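Long-range contact in hypothetical protein Rv0793 (Mycobacterium tuberculosis, PDB 1Y0H), which is a putative homodimeric monooxygenase that might take part in antibiotic biosynthesis or scavenge reactive oxygen species: residues 1-14 / 51-65. Numbering follows the deposited sequence. Where two conformers were deposited one is given.
Sequences GMTSPVAVIARFMP and GELVLFERYRSRIAL. Residue 1 of segment 1-14 comes from a tag, linker or insertion.
Val-6 to Phe-12 and Leu-53 to Tyr-59 pair as the two central antiparallel strands of a ferredoxin-like fold, and they illustrate how such a sheet serves two different surroundings. Ala-7, Ile-9, Arg-11, Val-54, Phe-56 and Arg-58 face the second subunit of the homodimer. Phe-56 leans toward the neighbouring strand because its chi1 of -166° swings the ring away from its own backbone N: Ile-9 CG1 abuts the ring edge at CD2 (3.5 Å), while CZ reaches Ala-7 CB. This ring stacks on Phe-56 of the second subunit, and its CE1 lies 3.5 Å above the guanidinium plane of Arg-58, which is salt-bridged through NE to Glu-99 and through NH1 to Asp-43 of that subunit.

The other face meets the chain's own helices. Phe-12 turns its CE1 to Leu-55 CD1 and packs on Leu-22 and Leu-26; Val-8 CG2 fits against both methyls of Leu-65. Among these apolar groups Tyr-59 OH donates to Glu-57 OE1 on the anti side, 34° out of the carboxylate plane, and an acetate lies beside Glu-57, perhaps marking a pocket. Back on the dimer-facing side, at the strand end, Arg-11 in one of its two conformers bends at chi3 and brings NE to the syn lone pair of Glu-52 OE1, a 2.9 Å salt bridge tilted 19° from the guanidinium plane.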
# COMPACT_ATOMS: atom_id res chain seq x y z
N GLY A 1 6.30 -2.00 18.60
CA GLY A 1 6.47 -0.82 19.52
C GLY A 1 6.76 0.47 18.78
O GLY A 1 6.65 0.53 17.55
N MET A 2 7.14 1.51 19.52
CA MET A 2 7.33 2.84 18.94
C MET A 2 8.58 2.95 18.08
O MET A 2 8.68 3.83 17.21
CB MET A 2 7.31 3.92 20.02
CG MET A 2 6.51 5.16 19.64
SD MET A 2 4.71 4.90 19.61
CE MET A 2 4.20 6.58 19.93
N THR A 3 9.53 2.05 18.30
CA THR A 3 10.78 2.06 17.54
C THR A 3 10.68 1.17 16.30
O THR A 3 11.61 1.13 15.49
CB THR A 3 11.98 1.58 18.40
OG1 THR A 3 11.86 0.19 18.66
CG2 THR A 3 12.06 2.37 19.71
N SER A 4 9.56 0.47 16.16
CA SER A 4 9.39 -0.49 15.06
C SER A 4 8.98 0.22 13.78
O SER A 4 8.19 1.15 13.82
CB SER A 4 8.30 -1.51 15.41
OG SER A 4 8.59 -2.13 16.65
N PRO A 5 9.50 -0.26 12.62
CA PRO A 5 9.06 0.33 11.35
C PRO A 5 7.56 0.22 11.12
O PRO A 5 6.89 -0.69 11.62
CB PRO A 5 9.81 -0.48 10.29
CG PRO A 5 10.93 -1.13 11.01
CD PRO A 5 10.50 -1.32 12.43
N VAL A 6 7.05 1.19 10.36
CA VAL A 6 5.64 1.23 10.03
C VAL A 6 5.50 1.64 8.58
O VAL A 6 6.44 2.19 8.00
CB VAL A 6 4.83 2.23 10.94
CG1 VAL A 6 4.86 1.81 12.39
CG2 VAL A 6 5.29 3.70 10.76
N ALA A 7 4.33 1.35 8.01
CA ALA A 7 3.98 1.86 6.69
C ALA A 7 2.62 2.57 6.75
O ALA A 7 1.86 2.41 7.69
CB ALA A 7 3.97 0.74 5.64
N VAL A 8 2.32 3.36 5.73
CA VAL A 8 1.04 4.04 5.65
C VAL A 8 0.57 3.96 4.21
O VAL A 8 1.37 4.13 3.28
CB VAL A 8 1.16 5.55 6.04
CG1 VAL A 8 -0.20 6.25 5.98
CG2 VAL A 8 1.77 5.71 7.42
N ILE A 9 -0.71 3.65 4.04
CA ILE A 9 -1.35 3.81 2.74
C ILE A 9 -2.31 4.98 2.88
O ILE A 9 -3.12 5.01 3.80
CB ILE A 9 -2.14 2.55 2.32
CG1 ILE A 9 -1.21 1.37 2.14
CG2 ILE A 9 -2.93 2.80 0.99
CD1 ILE A 9 -1.94 0.01 2.02
N ALA A 10 -2.22 5.93 1.95
CA ALA A 10 -3.16 7.05 1.93
C ALA A 10 -3.79 7.09 0.56
O ALA A 10 -3.07 7.17 -0.46
CB ALA A 10 -2.44 8.36 2.23
N ARG A 11 -5.11 7.05 0.53
CA ARG A 11 -5.88 7.05 -0.72
C ARG A 11 -6.65 8.35 -0.87
O ARG A 11 -7.34 8.78 0.07
CB ARG A 11 -6.85 5.86 -0.76
CG ARG A 11 -6.20 4.55 -0.39
CD ARG A 11 -7.11 3.35 -0.65
NE ARG A 11 -6.62 2.63 -1.82
CZ ARG A 11 -6.17 1.38 -1.82
NH1 ARG A 11 -5.72 0.85 -2.94
NH2 ARG A 11 -6.18 0.63 -0.71
N PHE A 12 -6.54 8.95 -2.06
CA PHE A 12 -7.15 10.26 -2.34
C PHE A 12 -8.10 10.14 -3.51
O PHE A 12 -7.72 9.61 -4.55
CB PHE A 12 -6.09 11.31 -2.70
CG PHE A 12 -4.99 11.43 -1.69
CD1 PHE A 12 -3.92 10.53 -1.70
CD2 PHE A 12 -5.01 12.45 -0.75
CE1 PHE A 12 -2.90 10.65 -0.74
CE2 PHE A 12 -3.99 12.58 0.19
CZ PHE A 12 -2.94 11.68 0.20
N MET A 13 -9.31 10.65 -3.34
CA MET A 13 -10.31 10.58 -4.39
C MET A 13 -10.68 12.01 -4.82
O MET A 13 -11.63 12.60 -4.30
CB MET A 13 -11.52 9.75 -3.94
CG MET A 13 -11.22 8.26 -3.72
SD MET A 13 -10.30 7.92 -2.17
CE MET A 13 -10.56 6.15 -1.96
N PRO A 14 -9.90 12.60 -5.74
CA PRO A 14 -10.15 13.98 -6.12
C PRO A 14 -11.43 14.16 -6.91
O PRO A 14 -11.88 13.23 -7.58
CB PRO A 14 -8.96 14.33 -7.02
CG PRO A 14 -8.51 13.04 -7.58
CD PRO A 14 -8.74 12.03 -6.47
N GLY A 51 -9.41 6.55 -10.61
CA GLY A 51 -10.26 7.26 -9.66
C GLY A 51 -9.55 7.75 -8.41
O GLY A 51 -10.02 8.68 -7.75
N GLU A 52 -8.43 7.11 -8.07
CA GLU A 52 -7.68 7.44 -6.86
C GLU A 52 -6.22 7.72 -7.14
O GLU A 52 -5.61 7.11 -8.03
CB GLU A 52 -7.68 6.28 -5.87
CG GLU A 52 -8.99 5.76 -5.35
CD GLU A 52 -8.78 4.45 -4.60
OE1 GLU A 52 -7.77 4.34 -3.86
OE2 GLU A 52 -9.60 3.51 -4.76
N LEU A 53 -5.64 8.60 -6.33
CA LEU A 53 -4.21 8.68 -6.20
C LEU A 53 -3.86 8.01 -4.87
O LEU A 53 -4.63 8.10 -3.90
CB LEU A 53 -3.71 10.13 -6.25
CG LEU A 53 -4.00 10.93 -7.53
CD1 LEU A 53 -3.21 12.22 -7.49
CD2 LEU A 53 -3.66 10.13 -8.79
N VAL A 54 -2.74 7.31 -4.83
CA VAL A 54 -2.39 6.51 -3.65
C VAL A 54 -0.94 6.77 -3.29
O VAL A 54 -0.06 6.71 -4.17
CB VAL A 54 -2.60 5.00 -3.92
CG1 VAL A 54 -2.18 4.17 -2.70
CG2 VAL A 54 -4.07 4.73 -4.33
N LEU A 55 -0.70 7.08 -2.01
CA LEU A 55 0.67 7.14 -1.49
C LEU A 55 0.93 5.88 -0.71
O LEU A 55 0.10 5.46 0.09
CB LEU A 55 0.87 8.35 -0.55
CG LEU A 55 1.09 9.70 -1.23
CD1 LEU A 55 0.89 10.77 -0.17
CD2 LEU A 55 2.49 9.82 -1.85
N PHE A 56 2.08 5.26 -0.97
CA PHE A 56 2.59 4.24 -0.07
C PHE A 56 3.83 4.80 0.61
O PHE A 56 4.77 5.22 -0.06
CB PHE A 56 2.90 2.93 -0.80
CG PHE A 56 3.10 1.78 0.14
CD1 PHE A 56 4.37 1.32 0.43
CD2 PHE A 56 2.02 1.18 0.75
CE1 PHE A 56 4.56 0.26 1.33
CE2 PHE A 56 2.19 0.11 1.64
CZ PHE A 56 3.47 -0.33 1.93
N GLU A 57 3.82 4.79 1.94
CA GLU A 57 4.86 5.42 2.75
C GLU A 57 5.42 4.41 3.73
O GLU A 57 4.68 3.61 4.30
CB GLU A 57 4.27 6.58 3.55
CG GLU A 57 3.29 7.43 2.78
CD GLU A 57 2.54 8.43 3.64
OE1 GLU A 57 3.01 8.79 4.75
OE2 GLU A 57 1.46 8.87 3.16
N ARG A 58 6.74 4.43 3.90
CA ARG A 58 7.40 3.57 4.87
C ARG A 58 8.32 4.41 5.74
O ARG A 58 9.12 5.18 5.22
CB ARG A 58 8.25 2.52 4.15
CG ARG A 58 7.50 1.42 3.43
CD ARG A 58 8.57 0.51 2.80
NE ARG A 58 8.04 -0.62 2.05
CZ ARG A 58 7.91 -0.65 0.73
NH1 ARG A 58 7.43 -1.74 0.14
NH2 ARG A 58 8.25 0.40 -0.01
N TYR A 59 8.23 4.20 7.06
CA TYR A 59 8.99 4.95 8.05
C TYR A 59 9.79 3.98 8.90
O TYR A 59 9.37 2.85 9.14
CB TYR A 59 8.07 5.83 8.91
CG TYR A 59 7.38 6.85 8.05
CD1 TYR A 59 8.02 8.03 7.69
CD2 TYR A 59 6.10 6.60 7.54
CE1 TYR A 59 7.40 8.96 6.84
CE2 TYR A 59 5.48 7.53 6.69
CZ TYR A 59 6.14 8.70 6.34
OH TYR A 59 5.53 9.62 5.50
N ARG A 60 10.95 4.43 9.35
CA ARG A 60 11.86 3.59 10.10
C ARG A 60 11.32 3.26 11.49
O ARG A 60 11.74 2.29 12.11
CB ARG A 60 13.25 4.23 10.17
CG ARG A 60 13.79 4.56 8.78
CD ARG A 60 15.31 4.69 8.69
NE ARG A 60 15.75 4.29 7.35
CZ ARG A 60 15.77 5.08 6.28
NH1 ARG A 60 15.41 6.35 6.37
NH2 ARG A 60 16.17 4.60 5.12
N SER A 61 10.37 4.07 11.97
CA SER A 61 9.77 3.87 13.30
C SER A 61 8.45 4.62 13.35
O SER A 61 8.20 5.50 12.52
CB SER A 61 10.70 4.42 14.40
OG SER A 61 10.78 5.84 14.36
N ARG A 62 7.60 4.28 14.32
CA ARG A 62 6.39 5.06 14.54
C ARG A 62 6.72 6.50 14.94
O ARG A 62 6.00 7.44 14.56
CB ARG A 62 5.49 4.41 15.60
CG ARG A 62 4.29 5.26 15.99
CD ARG A 62 3.35 5.51 14.80
NE ARG A 62 2.41 6.59 15.11
CZ ARG A 62 1.10 6.42 15.29
NH1 ARG A 62 0.56 5.21 15.17
NH2 ARG A 62 0.34 7.47 15.58
N ILE A 63 7.81 6.67 15.70
CA ILE A 63 8.31 7.98 16.08
C ILE A 63 8.56 8.84 14.83
O ILE A 63 8.21 10.00 14.80
CB ILE A 63 9.59 7.87 16.93
CG1 ILE A 63 9.25 7.26 18.29
CG2 ILE A 63 10.27 9.22 17.11
CD1 ILE A 63 10.38 6.47 18.89
N ALA A 64 9.15 8.22 13.80
CA ALA A 64 9.43 8.90 12.54
C ALA A 64 8.16 9.35 11.83
O ALA A 64 8.13 10.42 11.22
CB ALA A 64 10.26 8.01 11.61
N LEU A 65 7.11 8.53 11.91
CA LEU A 65 5.80 8.89 11.36
C LEU A 65 5.23 10.08 12.13
O LEU A 65 4.64 10.97 11.55
CB LEU A 65 4.83 7.70 11.40
CG LEU A 65 3.39 7.98 10.99
CD1 LEU A 65 3.39 8.51 9.56
CD2 LEU A 65 2.54 6.72 11.12
O HOH W 1 13.77 1.74 14.18